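Local atomic coordinates of intimin (Escherichia coli O127:H6 str. E2348/69, PDB entry 6TQD), a protein that serves as a bacterial surface adhesin, of which this fragment comprises domains D00, probably Ig-like, and D0, which is Ig-like, at the start of the extracellular passenger. Residues K123-A129 and K177-P181; K119-A124 and V202-Q207; D13-R19 and T97-N103. All blocks are in the same frame, centred on the assembly; numbering follows the deposited sequence. Where two conformers were deposited one is given.

Contact 1: K123-A129 and K177-P181; sequences KADGTEA and KSDKP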
loop_
_atom_site.group_PDB
_atom_site.type_symbol
_atom_site.label_atom_id
_atom_site.label_comp_id
_atom_site.label_asym_id
_atom_site.label_seq_id
_atom_site.Cartn_x
_atom_site.Cartn_y
_atom_site.Cartn_z
ATOM N N LYS A 123 -11.571 23.988 19.651
ATOM C CA LYS A 123 -12.439 25.107 19.963
ATOM C C LYS A 123 -12.691 25.952 18.720
ATOM O O LYS A 123 -11.797 26.165 17.891
ATOM C CB LYS A 123 -11.833 25.971 21.071
ATOM C CG LYS A 123 -12.792 27.048 21.561
ATOM C CD LYS A 123 -12.226 27.877 22.708
ATOM C CE LYS A 123 -13.234 28.930 23.145
ATOM N NZ LYS A 123 -12.628 29.992 23.993
ATOM N N ALA A 124 -13.926 26.420 18.583
ATOM C CA ALA A 124 -14.337 27.234 17.442
ATOM C C ALA A 124 -14.021 28.710 17.661
ATOM O O ALA A 124 -14.885 29.577 17.515
ATOM C CB ALA A 124 -15.824 27.028 17.175
ATOM N N ASP A 125 -12.772 29.002 18.023
ATOM C CA ASP A 125 -12.339 30.367 18.303
ATOM C C ASP A 125 -11.468 30.951 17.198
ATOM O O ASP A 125 -10.903 32.031 17.379
ATOM C CB ASP A 125 -11.604 30.431 19.642
ATOM C CG ASP A 125 -10.362 29.556 19.687
ATOM O OD1 ASP A 125 -10.070 28.845 18.697
ATOM O OD2 ASP A 125 -9.676 29.576 20.727
ATOM N N GLY A 126 -11.363 30.278 16.059
ATOM C CA GLY A 126 -10.485 30.744 15.008
ATOM C C GLY A 126 -9.018 30.714 15.360
ATOM O O GLY A 126 -8.211 31.326 14.652
ATOM N N THR A 127 -8.649 30.025 16.436
ATOM C CA THR A 127 -7.281 30.073 16.942
ATOM C C THR A 127 -6.716 28.668 17.135
ATOM O O THR A 127 -5.581 28.396 16.720
ATOM C CB THR A 127 -7.219 30.869 18.251
ATOM O OG1 THR A 127 -7.877 32.133 18.072
ATOM C CG2 THR A 127 -5.787 31.130 18.645
ATOM N N GLU A 128 -7.472 27.770 17.763
ATOM C CA GLU A 128 -6.950 26.428 17.977
ATOM C C GLU A 128 -6.798 25.708 16.640
ATOM O O GLU A 128 -7.714 25.711 15.819
ATOM C CB GLU A 128 -7.829 25.592 18.899
ATOM C CG GLU A 128 -7.144 24.245 19.181
ATOM C CD GLU A 128 -7.836 23.370 20.203
ATOM O OE1 GLU A 128 -7.234 22.332 20.566
ATOM O OE2 GLU A 128 -8.963 23.691 20.634
ATOM N N ALA A 129 -5.635 25.105 16.434
ATOM C CA ALA A 129 -5.304 24.463 15.172
ATOM C C ALA A 129 -5.461 22.957 15.282
ATOM O O ALA A 129 -5.059 22.342 16.276
ATOM C CB ALA A 129 -3.862 24.789 14.780
ATOM N N LYS A 177 -8.230 25.799 11.081
ATOM C CA LYS A 177 -8.826 26.564 12.177
ATOM C C LYS A 177 -10.221 26.996 11.753
ATOM O O LYS A 177 -10.526 27.076 10.559
ATOM C CB LYS A 177 -8.003 27.817 12.514
ATOM C CG LYS A 177 -6.559 27.537 12.906
ATOM C CD LYS A 177 -5.746 28.819 13.006
ATOM C CE LYS A 177 -4.291 28.521 13.336
ATOM N NZ LYS A 177 -3.473 29.762 13.428
ATOM N N SER A 178 -11.075 27.296 12.729
ATOM C CA SER A 178 -12.423 27.746 12.395
ATOM C C SER A 178 -12.999 28.596 13.516
ATOM O O SER A 178 -12.737 28.337 14.693
ATOM C CB SER A 178 -13.369 26.568 12.134
ATOM O OG SER A 178 -14.656 27.034 11.767
ATOM N N ASP A 179 -13.785 29.602 13.125
ATOM C CA ASP A 179 -14.557 30.448 14.026
ATOM C C ASP A 179 -16.005 29.994 14.184
ATOM O O ASP A 179 -16.780 30.670 14.867
ATOM C CB ASP A 179 -14.577 31.887 13.489
ATOM C CG ASP A 179 -13.246 32.587 13.633
ATOM O OD1 ASP A 179 -12.816 32.824 14.783
ATOM O OD2 ASP A 179 -12.626 32.902 12.593
ATOM N N LYS A 180 -16.399 28.889 13.564
ATOM C CA LYS A 180 -17.789 28.457 13.548
ATOM C C LYS A 180 -17.871 27.032 14.073
ATOM O O LYS A 180 -17.057 26.178 13.672
ATOM C CB LYS A 180 -18.319 28.516 12.104
ATOM C CG LYS A 180 -19.740 28.000 11.939
ATOM C CD LYS A 180 -20.216 28.147 10.498
ATOM C CE LYS A 180 -21.597 27.540 10.298
ATOM N NZ LYS A 180 -22.047 27.644 8.881
ATOM N N PRO A 181 -18.818 26.724 14.958
ATOM C CA PRO A 181 -19.004 25.324 15.363
ATOM C C PRO A 181 -19.572 24.503 14.216
ATOM O O PRO A 181 -20.397 24.983 13.440
ATOM C CB PRO A 181 -20.008 25.421 16.519
ATOM C CG PRO A 181 -20.765 26.661 16.238
ATOM C CD PRO A 181 -19.766 27.620 15.648
HETATM O O HOH W 1 -10.171 27.088 15.567
HETATM O O HOH W 2 -5.492 32.198 14.335
HETATM O O HOH W 3 -3.587 29.919 16.062
#

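Contact 2: K119-A124 and V202-Q207; sequences KTSAKA and VIFVDQ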
loop_
_atom_site.group_PDB
_atom_site.type_symbol
_atom_site.label_atom_id
_atom_site.label_comp_id
_atom_site.label_asym_id
_atom_site.label_seq_id
_atom_site.Cartn_x
_atom_site.Cartn_y
_atom_site.Cartn_z
ATOM N N LYS A 119 -6.168 15.835 16.142
ATOM C CA LYS A 119 -7.252 15.992 17.100
ATOM C C LYS A 119 -8.569 15.704 16.403
ATOM O O LYS A 119 -8.703 15.918 15.197
ATOM C CB LYS A 119 -7.331 17.427 17.639
ATOM C CG LYS A 119 -6.042 17.966 18.192
ATOM C CD LYS A 119 -6.130 19.468 18.375
ATOM C CE LYS A 119 -4.812 20.026 18.863
ATOM N NZ LYS A 119 -4.872 21.495 19.024
ATOM N N THR A 120 -9.550 15.240 17.177
ATOM C CA THR A 120 -10.887 15.010 16.644
ATOM C C THR A 120 -11.796 16.212 16.843
ATOM O O THR A 120 -12.862 16.285 16.218
ATOM C CB THR A 120 -11.525 13.789 17.315
ATOM O OG1 THR A 120 -11.645 14.015 18.723
ATOM C CG2 THR A 120 -10.686 12.541 17.062
ATOM N N SER A 121 -11.403 17.142 17.702
ATOM C CA SER A 121 -12.211 18.317 17.989
ATOM C C SER A 121 -11.286 19.452 18.404
ATOM O O SER A 121 -10.143 19.232 18.823
ATOM C CB SER A 121 -13.269 18.027 19.061
ATOM O OG SER A 121 -12.673 17.743 20.313
ATOM N N ALA A 122 -11.787 20.672 18.249
ATOM C CA ALA A 122 -11.038 21.863 18.627
ATOM C C ALA A 122 -12.031 22.979 18.915
ATOM O O ALA A 122 -13.186 22.932 18.487
ATOM C CB ALA A 122 -10.059 22.281 17.526
ATOM N N LYS A 123 -11.571 23.988 19.651
ATOM C CA LYS A 123 -12.439 25.107 19.963
ATOM C C LYS A 123 -12.691 25.952 18.720
ATOM O O LYS A 123 -11.797 26.165 17.891
ATOM C CB LYS A 123 -11.833 25.971 21.071
ATOM C CG LYS A 123 -12.792 27.048 21.561
ATOM C CD LYS A 123 -12.226 27.877 22.708
ATOM C CE LYS A 123 -13.234 28.930 23.145
ATOM N NZ LYS A 123 -12.628 29.992 23.993
ATOM N N ALA A 124 -13.926 26.420 18.583
ATOM C CA ALA A 124 -14.337 27.234 17.442
ATOM C C ALA A 124 -14.021 28.710 17.661
ATOM O O ALA A 124 -14.885 29.577 17.515
ATOM C CB ALA A 124 -15.824 27.028 17.175
ATOM N N VAL A 202 -13.766 16.256 11.463
ATOM C CA VAL A 202 -13.463 16.798 12.777
ATOM C C VAL A 202 -14.582 17.771 13.111
ATOM O O VAL A 202 -15.346 18.190 12.247
ATOM C CB VAL A 202 -12.094 17.495 12.827
ATOM C CG1 VAL A 202 -10.985 16.514 12.478
ATOM C CG2 VAL A 202 -12.062 18.691 11.883
ATOM N N ILE A 203 -14.680 18.124 14.384
ATOM C CA ILE A 203 -15.746 19.000 14.856
ATOM C C ILE A 203 -15.130 20.150 15.635
ATOM O O ILE A 203 -14.307 19.931 16.532
ATOM C CB ILE A 203 -16.780 18.232 15.707
ATOM C CG1 ILE A 203 -17.958 19.145 16.048
ATOM C CG2 ILE A 203 -16.135 17.684 16.975
ATOM C CD1 ILE A 203 -19.196 18.389 16.502
ATOM N N PHE A 204 -15.555 21.372 15.324
ATOM C CA PHE A 204 -15.187 22.545 16.113
ATOM C C PHE A 204 -16.331 22.844 17.073
ATOM O O PHE A 204 -17.502 22.847 16.671
ATOM C CB PHE A 204 -14.910 23.738 15.198
ATOM C CG PHE A 204 -13.611 23.631 14.433
ATOM C CD1 PHE A 204 -12.424 24.081 14.985
ATOM C CD2 PHE A 204 -13.576 23.062 13.169
ATOM C CE1 PHE A 204 -11.236 23.988 14.295
ATOM C CE2 PHE A 204 -12.386 22.961 12.475
ATOM C CZ PHE A 204 -11.214 23.420 13.035
ATOM N N VAL A 205 -15.988 23.085 18.343
ATOM C CA VAL A 205 -16.956 23.132 19.433
ATOM C C VAL A 205 -16.916 24.495 20.116
ATOM O O VAL A 205 -15.840 25.057 20.348
ATOM C CB VAL A 205 -16.676 22.009 20.458
ATOM C CG1 VAL A 205 -17.784 21.939 21.501
ATOM C CG2 VAL A 205 -16.516 20.663 19.754
ATOM N N ASP A 206 -18.089 25.014 20.448
ATOM C CA ASP A 206 -18.165 26.234 21.238
ATOM C C ASP A 206 -18.042 25.898 22.721
ATOM O O ASP A 206 -18.505 24.851 23.187
ATOM C CB ASP A 206 -19.498 26.950 21.022
ATOM C CG ASP A 206 -19.540 27.732 19.727
ATOM O OD1 ASP A 206 -18.468 28.159 19.247
ATOM O OD2 ASP A 206 -20.654 27.932 19.197
ATOM N N GLN A 207 -17.409 26.799 23.463
ATOM C CA GLN A 207 -17.194 26.596 24.890
ATOM C C GLN A 207 -16.602 27.845 25.529
ATOM O O GLN A 207 -16.155 28.756 24.835
ATOM C CB GLN A 207 -16.267 25.401 25.118
ATOM C CG GLN A 207 -14.927 25.506 24.409
ATOM C CD GLN A 207 -14.125 24.224 24.495
ATOM O OE1 GLN A 207 -14.280 23.325 23.669
ATOM N NE2 GLN A 207 -13.264 24.130 25.504
ATOM O OXT GLN A 207 -16.559 27.971 26.752
HETATM O O HOH W 4 -14.971 30.825 25.146
#

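Contact 3: D13-R19 and T97-N103; sequences DINGTER and TITVLSN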
loop_
_atom_site.group_PDB
_atom_site.type_symbol
_atom_site.label_atom_id
_atom_site.label_comp_id
_atom_site.label_asym_id
_atom_site.label_seq_id
_atom_site.Cartn_x
_atom_site.Cartn_y
_atom_site.Cartn_z
ATOM N N ASP A 13 8.303 -8.540 -8.510
ATOM C CA ASP A 13 7.548 -8.637 -7.273
ATOM C C ASP A 13 6.088 -8.308 -7.559
ATOM O O ASP A 13 5.735 -7.812 -8.630
ATOM C CB ASP A 13 8.121 -7.706 -6.209
ATOM C CG ASP A 13 9.485 -8.164 -5.710
ATOM O OD1 ASP A 13 9.694 -9.392 -5.559
ATOM O OD2 ASP A 13 10.345 -7.292 -5.470
ATOM N N ILE A 14 5.231 -8.603 -6.596
ATOM C CA ILE A 14 3.791 -8.463 -6.763
ATOM C C ILE A 14 3.296 -7.324 -5.891
ATOM O O ILE A 14 3.669 -7.219 -4.714
ATOM C CB ILE A 14 3.054 -9.775 -6.451
ATOM C CG1 ILE A 14 3.364 -10.792 -7.558
ATOM C CG2 ILE A 14 1.570 -9.548 -6.320
ATOM C CD1 ILE A 14 2.981 -12.195 -7.232
ATOM N N ASN A 15 2.509 -6.438 -6.498
ATOM C CA ASN A 15 1.782 -5.373 -5.806
ATOM C C ASN A 15 0.337 -5.472 -6.254
ATOM O O ASN A 15 0.061 -5.428 -7.462
ATOM C CB ASN A 15 2.348 -4.018 -6.197
ATOM C CG ASN A 15 3.831 -3.901 -5.905
ATOM O OD1 ASN A 15 4.254 -3.909 -4.750
ATOM N ND2 ASN A 15 4.625 -3.776 -6.957
ATOM N N GLY A 16 -0.579 -5.654 -5.308
ATOM C CA GLY A 16 -1.966 -5.858 -5.668
ATOM C C GLY A 16 -2.944 -5.437 -4.599
ATOM O O GLY A 16 -2.591 -5.220 -3.446
ATOM N N THR A 17 -4.207 -5.372 -5.007
ATOM C CA THR A 17 -5.267 -5.004 -4.096
ATOM C C THR A 17 -5.550 -6.169 -3.152
ATOM O O THR A 17 -5.476 -7.343 -3.532
ATOM C CB THR A 17 -6.541 -4.714 -4.895
ATOM O OG1 THR A 17 -6.313 -3.608 -5.778
ATOM C CG2 THR A 17 -7.696 -4.324 -3.948
ATOM N N GLU A 18 -5.890 -5.830 -1.913
ATOM C CA GLU A 18 -6.249 -6.828 -0.913
ATOM C C GLU A 18 -7.303 -7.776 -1.467
ATOM O O GLU A 18 -8.232 -7.358 -2.161
ATOM C CB GLU A 18 -6.786 -6.102 0.330
ATOM C CG GLU A 18 -7.994 -5.196 0.065
ATOM C CD GLU A 18 -8.511 -4.520 1.321
ATOM O OE1 GLU A 18 -8.787 -3.291 1.271
ATOM O OE2 GLU A 18 -8.634 -5.205 2.363
ATOM N N ARG A 19 -7.134 -9.062 -1.168
ATOM C CA ARG A 19 -8.038 -10.143 -1.548
ATOM C C ARG A 19 -8.024 -10.459 -3.041
ATOM O O ARG A 19 -8.851 -11.257 -3.505
ATOM C CB ARG A 19 -9.475 -9.889 -1.068
ATOM C CG ARG A 19 -9.610 -9.731 0.442
ATOM C CD ARG A 19 -11.074 -9.620 0.863
ATOM N NE ARG A 19 -11.240 -9.391 2.299
ATOM C CZ ARG A 19 -11.268 -8.192 2.876
ATOM N NH1 ARG A 19 -11.128 -7.087 2.152
ATOM N NH2 ARG A 19 -11.431 -8.096 4.190
ATOM N N THR A 97 8.478 -10.764 -3.061
ATOM C CA THR A 97 7.876 -9.811 -2.140
ATOM C C THR A 97 6.493 -9.438 -2.655
ATOM O O THR A 97 6.337 -9.072 -3.829
ATOM C CB THR A 97 8.762 -8.576 -1.979
ATOM O OG1 THR A 97 10.066 -8.979 -1.520
ATOM C CG2 THR A 97 8.155 -7.592 -0.978
ATOM N N ILE A 98 5.500 -9.562 -1.786
ATOM C CA ILE A 98 4.106 -9.288 -2.113
ATOM C C ILE A 98 3.650 -8.135 -1.229
ATOM O O ILE A 98 3.706 -8.228 0.004
ATOM C CB ILE A 98 3.234 -10.534 -1.901
ATOM C CG1 ILE A 98 3.715 -11.663 -2.831
ATOM C CG2 ILE A 98 1.750 -10.224 -2.107
ATOM C CD1 ILE A 98 3.189 -13.032 -2.473
ATOM N N THR A 99 3.210 -7.052 -1.855
ATOM C CA THR A 99 2.728 -5.874 -1.143
ATOM C C THR A 99 1.242 -5.716 -1.417
ATOM O O THR A 99 0.810 -5.773 -2.573
ATOM C CB THR A 99 3.484 -4.631 -1.593
ATOM O OG1 THR A 99 4.889 -4.828 -1.355
ATOM C CG2 THR A 99 3.022 -3.409 -0.814
ATOM N N VAL A 100 0.474 -5.491 -0.361
ATOM C CA VAL A 100 -0.980 -5.444 -0.410
ATOM C C VAL A 100 -1.399 -3.991 -0.244
ATOM O O VAL A 100 -1.017 -3.329 0.735
ATOM C CB VAL A 100 -1.596 -6.320 0.694
ATOM C CG1 VAL A 100 -3.106 -6.179 0.709
ATOM C CG2 VAL A 100 -1.203 -7.763 0.478
ATOM N N LEU A 101 -2.176 -3.504 -1.197
ATOM C CA LEU A 101 -2.796 -2.189 -1.142
ATOM C C LEU A 101 -4.265 -2.330 -0.774
ATOM O O LEU A 101 -4.895 -3.360 -1.008
ATOM C CB LEU A 101 -2.662 -1.480 -2.486
ATOM C CG LEU A 101 -1.255 -1.056 -2.922
ATOM C CD1 LEU A 101 -0.432 -2.234 -3.427
ATOM C CD2 LEU A 101 -1.331 0.020 -3.987
ATOM N N SER A 102 -4.812 -1.276 -0.178
ATOM C CA SER A 102 -6.211 -1.304 0.217
ATOM C C SER A 102 -7.113 -1.056 -0.990
ATOM O O SER A 102 -6.676 -0.576 -2.039
ATOM C CB SER A 102 -6.451 -0.251 1.298
ATOM O OG SER A 102 -6.528 1.034 0.710
ATOM N N ASN A 103 -8.396 -1.394 -0.821
ATOM C CA ASN A 103 -9.361 -1.245 -1.904
ATOM C C ASN A 103 -9.322 0.147 -2.529
ATOM O O ASN A 103 -9.506 0.299 -3.741
ATOM C CB ASN A 103 -10.773 -1.529 -1.380
ATOM C CG ASN A 103 -11.051 -2.999 -1.220
ATOM O OD1 ASN A 103 -10.669 -3.809 -2.064
ATOM N ND2 ASN A 103 -11.729 -3.358 -0.137
HETATM O O HOH W 5 11.650 -9.512 -3.798
HETATM O O HOH W 6 6.048 -6.024 -3.548
HETATM O O HOH W 7 -11.678 -6.682 -0.490
#

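Contact 1: K123-A129 and K177-P181
Gly126 N donates to Ser178 O at 2.7 Å, the one direct hydrogen bond between two loops at one end of the bacterial Ig-like domain. The bond is bent, with 146° at the hydrogen, and the donor stands above the carbonyl plane. Beside it the Asp179 carboxylate leans over Gly126, which has a positive phi. OD1 lies against Gly126 CA at 3.1 Å. On one flank the extended Lys177 chain runs along the backbone of Gly126-Ala129. Its CG lies 3.6 Å from Glu128 O, and its NZ reaches Gly126 O and Thr127 O through two waters. On the other flank Ala124 CB packs on the Lys180-Pro181 peptide.

A third water takes the N-H of Ser178 and lies near Lys123 O and Glu128 O. Further out, Asp125 shapes the first loop. Its OD1 accepts from Thr127 N, an Asx turn, and from Glu128 N. Ser178 OG shapes the second loop by accepting from Lys180 N, an ST turn, and it also bonds to Thr156 O. Lys123 N gives a nearly straight bond to Glu128 OE2 at 2.8 Å, from 37° above the carboxylate plane.

Contact 2: K119-A124 and V202-Q207
Ala122 CB points to the same face of the sheet as Phe204 and meets its ring at CE1, 3.8 Å away. Phe204 CG is anti to its own carbonyl carbon (chi1 -73°), beside the backbone N. This brings the CD1 side of the ring next to the 122-124 backbone. Lys123 O then lies at the ring edge, in plane, 3.6 Å from CD1. Ala124 CB rests on Phe204 CB and also touches Asp206 OD1. Ile130 of strand 130-138 packs against both Ala122 and Phe204 on this buried face.

On the other face Ser121 CB sits 3.6 Å from Ile203 CG2, the branch held between the backbone N and the carbonyl carbon. At the C-terminal end the extended Lys123 chain crosses Gln207 obliquely, CG to CG at 3.9 Å. A water accepts from Lys123 NZ; its link to Gln207 O is too short to be trusted and stays doubtful.

Four backbone hydrogen bonds hold the pair in register. Ile203 N gives to Thr120 O and Val205 N to Ala122 O. In return Ala122 N gives to Ile203 O and Ala124 N to Val205 O. The short strand 121-123 thus runs parallel to residues 202-205 of strand 197-205, the two segment axes 25° apart. A short edge strand set parallel to the last strand resembles the A'-G pairing found in many Ig-like beta sandwiches, here in the D0 domain.

Contact 3: D13-R19 and T97-N103
Glu18 lays its carboxylate across the side-chain amide of Asn103. The two side chains cross at about a right angle, but their flat ends are turned only 24° apart. Glu18 OE1 accepts from Asn103 N at 2.9 Å with its anti lone pair, the one facing away from OE2. Glu18 CG lies between the backbone N and the carbonyl carbon (chi1 58°), and this turns the extended chain toward Asn103. Val100 CG1 packs under the base of the same side chain, 3.7 Å from Glu18 CB. OE2 takes the N-H of Tyr69. In one of the two conformers of Arg19 it also forms a salt bridge to NH1. Thr17 CG2, next to Glu18 in the chain, lies 3.6 Å from Asn103 OD1, its side chain at about a right angle to that of Asn103.

Between these ends, strand 14-17 runs parallel to strand 97-101. It forms the edge of a mixed sheet in the first domain, probably also Ig-like. Backbone bonds pass to and fro from Ile14 N to Glu18 N; the straightest is Leu101 N to Gly16 O, at 176°. Ile14 and Ile98 share the face turned to the interior, CB to CG1 at 4.1 Å. Ile24 of strand 21-30 packs on Ile14 there. On the opposite face Asn15 and Thr99 lie side by side, with Asn15 OD1 3.3 Å from Thr99 CB. A water bonded to Thr99 OG1 also lies near Ile14 O.

At the far end Asp13 crosses Thr97. Its OD1 takes the N-H of Thr97 at 3.1 Å from well above the carboxylate plane. A water links OD1 to Thr97 OG1, which also bonds to Lys78 NZ. The Asp13 side chain lies about 4 Å from a bound sodium ion.

Overall arrangement
Contacts 1 and 2 belong to one Ig-like domain and contact 3 to the other domain, probably also Ig-like. The centres of contacts 1 and 2 are 7 Å apart. They share Lys123 and Ala124, where the short edge strand passes into the loop. Lys119 NZ of contact 2 reaches contact 1 by a salt bridge to Glu128 OE1, 2.9 Å, and a probable hydrogen bond to Ala129 O. Pro181 also packs on Asp206. Contact 3 lies about 37 Å from contact 2, centre to centre, and does not touch it. It repeats the parallel edge-strand pairing of contact 2 in the preceding domain. The bound sodium ion lies beside contact 3, near Asp13.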